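Local coordinates for oxysterol-binding protein homolog 1 (Saccharomyces cerevisiae, PDB 5H28) that carries sterols and other lipids between membranes and is targeted to the nucleus-vacuole junction through its ankyrin repeats, which bind NVJ1, at residues T185-K195 with K214-L225. Numbering follows the deposited sequence.
Sequences TGDTVLHEFVK and KRDRKGKLPIEL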
ATOM      1  N   THR A 185      -2.156 -21.313   3.953  1.00 13.67           N
ATOM      2  CA  THR A 185      -2.274 -22.499   3.111  1.00 12.08           C
ATOM      3  C   THR A 185      -0.942 -22.927   2.514  1.00 11.52           C
ATOM      4  O   THR A 185      -0.748 -24.098   2.179  1.00 13.47           O
ATOM      5  CB  THR A 185      -3.234 -22.253   1.937  1.00 11.61           C
ATOM      6  OG1 THR A 185      -2.640 -21.312   1.029  1.00 11.30           O
ATOM      7  CG2 THR A 185      -4.555 -21.700   2.436  1.00 10.70           C
ATOM      8  N   GLY A 186      -0.030 -21.972   2.373  1.00 11.27           N
ATOM      9  CA  GLY A 186       1.262 -22.270   1.788  1.00 11.52           C
ATOM     10  C   GLY A 186       1.191 -22.308   0.269  1.00 11.10           C
ATOM     11  O   GLY A 186       2.201 -22.509  -0.400  1.00 10.99           O
ATOM     12  N   ASP A 187      -0.003 -22.096  -0.279  1.00  8.97           N
ATOM     13  CA  ASP A 187      -0.200 -22.126  -1.725  1.00  8.34           C
ATOM     14  C   ASP A 187       0.007 -20.777  -2.402  1.00  8.17           C
ATOM     15  O   ASP A 187      -0.046 -19.728  -1.764  1.00  7.46           O
ATOM     16  CB  ASP A 187      -1.606 -22.635  -2.071  1.00 10.78           C
ATOM     17  CG  ASP A 187      -1.874 -24.035  -1.548  1.00 11.73           C
ATOM     18  OD1 ASP A 187      -0.950 -24.876  -1.561  1.00 14.74           O
ATOM     19  OD2 ASP A 187      -3.025 -24.298  -1.141  1.00 16.14           O
ATOM     20  N   THR A 188       0.241 -20.828  -3.710  1.00  6.82           N
ATOM     21  CA  THR A 188       0.449 -19.642  -4.533  1.00  7.45           C
ATOM     22  C   THR A 188      -0.802 -19.503  -5.401  1.00  6.83           C
ATOM     23  O   THR A 188      -1.265 -20.469  -6.016  1.00  6.98           O
ATOM     24  CB  THR A 188       1.727 -19.802  -5.365  1.00  9.06           C
ATOM     25  OG1 THR A 188       2.830 -20.013  -4.473  1.00 12.65           O
ATOM     26  CG2 THR A 188       1.994 -18.555  -6.193  1.00 10.51           C
ATOM     27  N   VAL A 189      -1.339 -18.290  -5.456  1.00  6.39           N
ATOM     28  CA  VAL A 189      -2.597 -18.048  -6.144  1.00  6.41           C
ATOM     29  C   VAL A 189      -2.738 -18.450  -7.612  1.00  6.09           C
ATOM     30  O   VAL A 189      -3.733 -19.077  -7.977  1.00  7.09           O
ATOM     31  CB  VAL A 189      -3.045 -16.576  -5.930  1.00  7.53           C
ATOM     32  CG1 VAL A 189      -2.143 -15.625  -6.685  1.00  9.08           C
ATOM     33  CG2 VAL A 189      -4.504 -16.412  -6.332  1.00  8.60           C
ATOM     34  N   LEU A 190      -1.774 -18.114  -8.460  1.00  5.54           N
ATOM     35  CA  LEU A 190      -1.895 -18.497  -9.865  1.00  6.08           C
ATOM     36  C   LEU A 190      -2.027 -20.013  -9.987  1.00  7.55           C
ATOM     37  O   LEU A 190      -2.916 -20.512 -10.680  1.00  6.42           O
ATOM     38  CB  LEU A 190      -0.689 -18.003 -10.680  1.00  6.10           C
ATOM     39  CG  LEU A 190      -0.693 -18.377 -12.169  1.00  6.64           C
ATOM     40  CD1 LEU A 190      -2.028 -17.985 -12.806  1.00  8.18           C
ATOM     41  CD2 LEU A 190       0.480 -17.691 -12.875  1.00  9.46           C
ATOM     42  N   HIS A 191      -1.149 -20.741  -9.302  1.00  7.03           N
ATOM     43  CA  HIS A 191      -1.176 -22.199  -9.338  1.00  7.26           C
ATOM     44  C   HIS A 191      -2.543 -22.745  -8.942  1.00  6.65           C
ATOM     45  O   HIS A 191      -3.067 -23.658  -9.586  1.00  5.91           O
ATOM     46  CB  HIS A 191      -0.106 -22.766  -8.405  1.00  7.13           C
ATOM     47  CG  HIS A 191       1.270 -22.249  -8.687  1.00  7.88           C
ATOM     48  ND1 HIS A 191       1.591 -20.912  -8.596  1.00  7.86           N
ATOM     49  CD2 HIS A 191       2.404 -22.887  -9.062  1.00  8.60           C
ATOM     50  CE1 HIS A 191       2.866 -20.748  -8.903  1.00  8.42           C
ATOM     51  NE2 HIS A 191       3.382 -21.930  -9.191  1.00  9.23           N
ATOM     52  N   GLU A 192      -3.125 -22.179  -7.891  1.00  6.47           N
ATOM     53  CA  GLU A 192      -4.424 -22.638  -7.432  1.00  6.78           C
ATOM     54  C   GLU A 192      -5.509 -22.445  -8.478  1.00  6.90           C
ATOM     55  O   GLU A 192      -6.374 -23.299  -8.628  1.00  7.61           O
ATOM     56  CB  GLU A 192      -4.811 -21.938  -6.130  1.00  8.82           C
ATOM     57  CG  GLU A 192      -3.895 -22.303  -4.973  1.00 13.44           C
ATOM     58  CD  GLU A 192      -3.702 -23.804  -4.848  1.00 13.93           C
ATOM     59  OE1 GLU A 192      -4.709 -24.521  -4.673  1.00 14.28           O
ATOM     60  OE2 GLU A 192      -2.547 -24.271  -4.926  1.00 15.42           O
ATOM     61  N   PHE A 193      -5.466 -21.344  -9.222  1.00  7.05           N
ATOM     62  CA  PHE A 193      -6.491 -21.139 -10.233  1.00  6.02           C
ATOM     63  C   PHE A 193      -6.236 -21.920 -11.511  1.00  5.63           C
ATOM     64  O   PHE A 193      -7.153 -22.150 -12.296  1.00  6.41           O
ATOM     65  CB  PHE A 193      -6.697 -19.646 -10.485  1.00  7.22           C
ATOM     66  CG  PHE A 193      -7.558 -19.002  -9.442  1.00  6.60           C
ATOM     67  CD1 PHE A 193      -8.945 -19.147  -9.483  1.00  8.10           C
ATOM     68  CD2 PHE A 193      -6.988 -18.327  -8.369  1.00  9.20           C
ATOM     69  CE1 PHE A 193      -9.746 -18.638  -8.471  1.00  8.31           C
ATOM     70  CE2 PHE A 193      -7.783 -17.812  -7.346  1.00  8.05           C
ATOM     71  CZ  PHE A 193      -9.167 -17.968  -7.397  1.00  9.00           C
ATOM     72  N   VAL A 194      -4.995 -22.347 -11.715  1.00  6.12           N
ATOM     73  CA  VAL A 194      -4.692 -23.176 -12.872  1.00  5.63           C
ATOM     74  C   VAL A 194      -5.352 -24.529 -12.571  1.00  7.99           C
ATOM     75  O   VAL A 194      -6.010 -25.124 -13.432  1.00  7.14           O
ATOM     76  CB  VAL A 194      -3.168 -23.354 -13.053  1.00  5.58           C
ATOM     77  CG1 VAL A 194      -2.886 -24.480 -14.037  1.00  8.79           C
ATOM     78  CG2 VAL A 194      -2.559 -22.063 -13.579  1.00  8.17           C
ATOM     79  N   LYS A 195      -5.197 -24.997 -11.336  1.00  7.64           N
ATOM     80  CA  LYS A 195      -5.798 -26.262 -10.922  1.00  8.40           C
ATOM     81  C   LYS A 195      -7.325 -26.174 -10.930  1.00  8.13           C
ATOM     82  O   LYS A 195      -8.006 -27.160 -11.220  1.00  8.92           O
ATOM     83  CB  LYS A 195      -5.290 -26.665  -9.532  1.00 10.44           C
ATOM     84  CG  LYS A 195      -3.817 -27.069  -9.542  1.00 13.77           C
ATOM     85  CD  LYS A 195      -3.296 -27.489  -8.177  1.00 16.26           C
ATOM     86  CE  LYS A 195      -3.110 -26.300  -7.246  1.00 17.30           C
ATOM     87  NZ  LYS A 195      -2.435 -26.709  -5.981  1.00 17.97           N
ATOM     88  N   LYS A 214       7.256 -18.756 -11.461  1.00  8.15           N
ATOM     89  CA  LYS A 214       7.275 -19.020 -10.028  1.00  8.84           C
ATOM     90  C   LYS A 214       6.848 -20.435  -9.660  1.00  8.73           C
ATOM     91  O   LYS A 214       5.829 -20.938 -10.139  1.00 10.10           O
ATOM     92  CB  LYS A 214       6.377 -18.014  -9.304  1.00  9.95           C
ATOM     93  CG  LYS A 214       6.476 -18.066  -7.789  1.00 12.22           C
ATOM     94  CD  LYS A 214       7.844 -17.593  -7.314  1.00 16.74           C
ATOM     95  CE  LYS A 214       7.974 -17.701  -5.806  1.00 19.73           C
ATOM     96  NZ  LYS A 214       9.263 -17.132  -5.330  1.00 23.33           N
ATOM     97  N   ARG A 215       7.637 -21.073  -8.803  1.00  9.74           N
ATOM     98  CA  ARG A 215       7.345 -22.423  -8.335  1.00  9.64           C
ATOM     99  C   ARG A 215       6.674 -22.345  -6.967  1.00  9.65           C
ATOM    100  O   ARG A 215       7.110 -21.584  -6.096  1.00 11.35           O
ATOM    101  CB  ARG A 215       8.643 -23.232  -8.244  1.00 10.49           C
ATOM    102  CG  ARG A 215       9.324 -23.414  -9.594  1.00 13.46           C
ATOM    103  CD  ARG A 215      10.747 -23.942  -9.466  1.00 15.11           C
ATOM    104  NE  ARG A 215      11.362 -24.132 -10.780  1.00 17.60           N
ATOM    105  CZ  ARG A 215      11.014 -25.089 -11.633  1.00 16.55           C
ATOM    106  NH1 ARG A 215      11.619 -25.187 -12.806  1.00 15.10           N
ATOM    107  NH2 ARG A 215      10.065 -25.957 -11.310  1.00 17.26           N
ATOM    108  N   ASP A 216       5.605 -23.114  -6.779  1.00  9.56           N
ATOM    109  CA  ASP A 216       4.911 -23.108  -5.497  1.00  9.63           C
ATOM    110  C   ASP A 216       5.627 -23.983  -4.471  1.00 10.20           C
ATOM    111  O   ASP A 216       6.739 -24.452  -4.720  1.00 12.12           O
ATOM    112  CB  ASP A 216       3.444 -23.541  -5.661  1.00 10.28           C
ATOM    113  CG  ASP A 216       3.284 -25.010  -6.025  1.00 11.67           C
ATOM    114  OD1 ASP A 216       4.285 -25.752  -6.100  1.00 11.39           O
ATOM    115  OD2 ASP A 216       2.125 -25.425  -6.233  1.00 14.67           O
ATOM    116  N   ARG A 217       4.994 -24.200  -3.322  1.00 10.33           N
ATOM    117  CA  ARG A 217       5.599 -24.991  -2.258  1.00 11.21           C
ATOM    118  C   ARG A 217       5.956 -26.416  -2.658  1.00 13.46           C
ATOM    119  O   ARG A 217       6.813 -27.039  -2.031  1.00 15.21           O
ATOM    120  CB  ARG A 217       4.691 -25.007  -1.023  1.00 11.29           C
ATOM    121  CG  ARG A 217       3.343 -25.678  -1.207  1.00 13.36           C
ATOM    122  CD  ARG A 217       2.531 -25.566   0.078  1.00 15.15           C
ATOM    123  NE  ARG A 217       1.168 -26.073  -0.057  1.00 17.18           N
ATOM    124  CZ  ARG A 217       0.827 -27.356   0.020  1.00 20.31           C
ATOM    125  NH1 ARG A 217       1.749 -28.283   0.236  1.00 20.34           N
ATOM    126  NH2 ARG A 217      -0.443 -27.711  -0.123  1.00 21.23           N
ATOM    127  N   LYS A 218       5.307 -26.928  -3.698  1.00 13.19           N
ATOM    128  CA  LYS A 218       5.583 -28.281  -4.165  1.00 16.42           C
ATOM    129  C   LYS A 218       6.608 -28.249  -5.291  1.00 16.70           C
ATOM    130  O   LYS A 218       6.884 -29.271  -5.923  1.00 20.03           O
ATOM    131  CB  LYS A 218       4.293 -28.945  -4.643  1.00 18.42           C
ATOM    132  CG  LYS A 218       3.234 -29.051  -3.561  1.00 22.73           C
ATOM    133  CD  LYS A 218       1.995 -29.762  -4.066  1.00 25.05           C
ATOM    134  CE  LYS A 218       0.939 -29.855  -2.981  1.00 26.94           C
ATOM    135  NZ  LYS A 218      -0.279 -30.565  -3.461  1.00 30.29           N
ATOM    136  N   GLY A 219       7.172 -27.068  -5.529  1.00 15.53           N
ATOM    137  CA  GLY A 219       8.171 -26.901  -6.572  1.00 14.78           C
ATOM    138  C   GLY A 219       7.606 -26.916  -7.978  1.00 13.73           C
ATOM    139  O   GLY A 219       8.354 -26.992  -8.954  1.00 15.78           O
ATOM    140  N   LYS A 220       6.285 -26.820  -8.089  1.00 11.95           N
ATOM    141  CA  LYS A 220       5.618 -26.852  -9.385  1.00 10.53           C
ATOM    142  C   LYS A 220       5.398 -25.499 -10.051  1.00  9.18           C
ATOM    143  O   LYS A 220       5.093 -24.502  -9.389  1.00  8.76           O
ATOM    144  CB  LYS A 220       4.262 -27.549  -9.252  1.00 13.70           C
ATOM    145  CG  LYS A 220       4.355 -29.047  -9.073  1.00 16.29           C
ATOM    146  CD  LYS A 220       4.755 -29.708 -10.380  1.00 18.96           C
ATOM    147  CE  LYS A 220       5.146 -31.157 -10.171  1.00 21.81           C
ATOM    148  NZ  LYS A 220       6.350 -31.248  -9.304  1.00 24.78           N
ATOM    149  N   LEU A 221       5.565 -25.480 -11.369  1.00  8.93           N
ATOM    150  CA  LEU A 221       5.333 -24.281 -12.163  1.00  9.10           C
ATOM    151  C   LEU A 221       3.856 -24.328 -12.523  1.00  8.75           C
ATOM    152  O   LEU A 221       3.265 -25.407 -12.577  1.00  9.34           O
ATOM    153  CB  LEU A 221       6.146 -24.313 -13.460  1.00  9.37           C
ATOM    154  CG  LEU A 221       7.671 -24.227 -13.400  1.00 10.22           C
ATOM    155  CD1 LEU A 221       8.246 -24.511 -14.780  1.00 11.61           C
ATOM    156  CD2 LEU A 221       8.091 -22.849 -12.915  1.00  8.76           C
ATOM    157  N   PRO A 222       3.235 -23.169 -12.771  1.00  7.77           N
ATOM    158  CA  PRO A 222       1.815 -23.166 -13.131  1.00  8.49           C
ATOM    159  C   PRO A 222       1.503 -24.078 -14.325  1.00  9.33           C
ATOM    160  O   PRO A 222       0.503 -24.799 -14.323  1.00  9.30           O
ATOM    161  CB  PRO A 222       1.544 -21.697 -13.444  1.00  9.15           C
ATOM    162  CG  PRO A 222       2.465 -20.981 -12.505  1.00  8.94           C
ATOM    163  CD  PRO A 222       3.743 -21.792 -12.608  1.00  8.72           C
ATOM    164  N   ILE A 223       2.367 -24.063 -15.337  1.00  8.46           N
ATOM    165  CA  ILE A 223       2.146 -24.873 -16.532  1.00 10.53           C
ATOM    166  C   ILE A 223       2.131 -26.380 -16.256  1.00 10.26           C
ATOM    167  O   ILE A 223       1.474 -27.144 -16.966  1.00 12.41           O
ATOM    168  CB  ILE A 223       3.212 -24.554 -17.614  1.00 10.92           C
ATOM    169  CG1 ILE A 223       2.793 -25.151 -18.959  1.00 15.12           C
ATOM    170  CG2 ILE A 223       4.568 -25.108 -17.194  1.00 11.70           C
ATOM    171  CD1 ILE A 223       3.637 -24.675 -20.122  1.00 18.42           C
ATOM    172  N   GLU A 224       2.844 -26.804 -15.219  1.00 10.33           N
ATOM    173  CA  GLU A 224       2.903 -28.218 -14.881  1.00 10.89           C
ATOM    174  C   GLU A 224       1.645 -28.685 -14.155  1.00 11.22           C
ATOM    175  O   GLU A 224       1.483 -29.871 -13.880  1.00 11.75           O
ATOM    176  CB  GLU A 224       4.146 -28.494 -14.030  1.00 12.38           C
ATOM    177  CG  GLU A 224       5.433 -28.018 -14.688  1.00 13.93           C
ATOM    178  CD  GLU A 224       6.656 -28.228 -13.817  1.00 14.55           C
ATOM    179  OE1 GLU A 224       6.602 -27.880 -12.618  1.00 12.44           O
ATOM    180  OE2 GLU A 224       7.678 -28.727 -14.337  1.00 16.47           O
ATOM    181  N   LEU A 225       0.750 -27.747 -13.857  1.00 10.67           N
ATOM    182  CA  LEU A 225      -0.495 -28.066 -13.166  1.00 11.94           C
ATOM    183  C   LEU A 225      -1.674 -28.147 -14.131  1.00 11.87           C
ATOM    184  O   LEU A 225      -2.818 -28.375 -13.725  1.00 12.42           O
ATOM    185  CB  LEU A 225      -0.758 -27.030 -12.072  1.00 12.67           C
ATOM    186  CG  LEU A 225       0.311 -27.019 -10.972  1.00 13.01           C
ATOM    187  CD1 LEU A 225       0.024 -25.898  -9.982  1.00 15.47           C
ATOM    188  CD2 LEU A 225       0.335 -28.369 -10.262  1.00 15.34           C
TER
HETATM  189  O   HOH W   1       3.153 -22.222  -2.851  1.00 11.68           O
HETATM  190  O   HOH W   2       0.371 -26.164  -3.481  1.00 18.74           O
HETATM  191  O   HOH W   3       0.187 -23.484  -4.924  1.00 11.88           O
HETATM  192  O   HOH W   4       5.358 -19.190  -4.554  1.00 15.98           O
HETATM  193  O   HOH W   5      -5.571 -27.778 -14.334  1.00  9.83           O
HETATM  194  O   HOH W   6       0.332 -27.322  -6.670  1.00 20.31           O
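The imidazole of His-191 is held between two methylene groups in CH-pi contacts: CG of Pro-222 lies over one face, 3.7 Å from the ring centroid, and CB of Asp-216 over the opposite face. Its NE2 donates to the carbonyl O of Lys-214 (2.8 Å), which lies nearly in the ring plane, while the NE2 itself sits above the carbonyl plane. The carbonyl O of Lys-220 stands at the same edge, 3.1 Å from NE2. With CG anti to the carbonyl carbon (chi1 -55°), the ring swings off the helix toward this loop. His-191 is the histidine of the ankyrin TPLH motif, here TVLH. Replacing this histidine by an alanine is likely to leave the Lys-214 carbonyl without its NE2 donor and open a gap between Pro-222 and Asp-216. OD1 of Asp-216 accepts from the backbone N of Lys-218 and of Lys-220, on opposite faces of its carboxylate, bracing the type I turn from Asp-216 to Gly-219; a water that accepts from the backbone N of Thr-188 lies within hydrogen-bonding reach of Asp-216 OD2 and Glu-192 OE2. At the outer end, NE of Arg-217 forms a salt bridge with OD1 of Asp-187 (2.9 Å), and Arg-217 CD comes to 3.1 Å from the carbonyl O of Gly-186. Beside the ring, CD1 of Leu-225 comes to its edge and reaches CB of His-191 (3.5 Å), and CG1 of Val-194 packs on CB of Leu-225. Leu-190 and Val-189 rest on helix 199-207, whereas Val-194 and Pro-222 meet Leu-250 of helix 241-256.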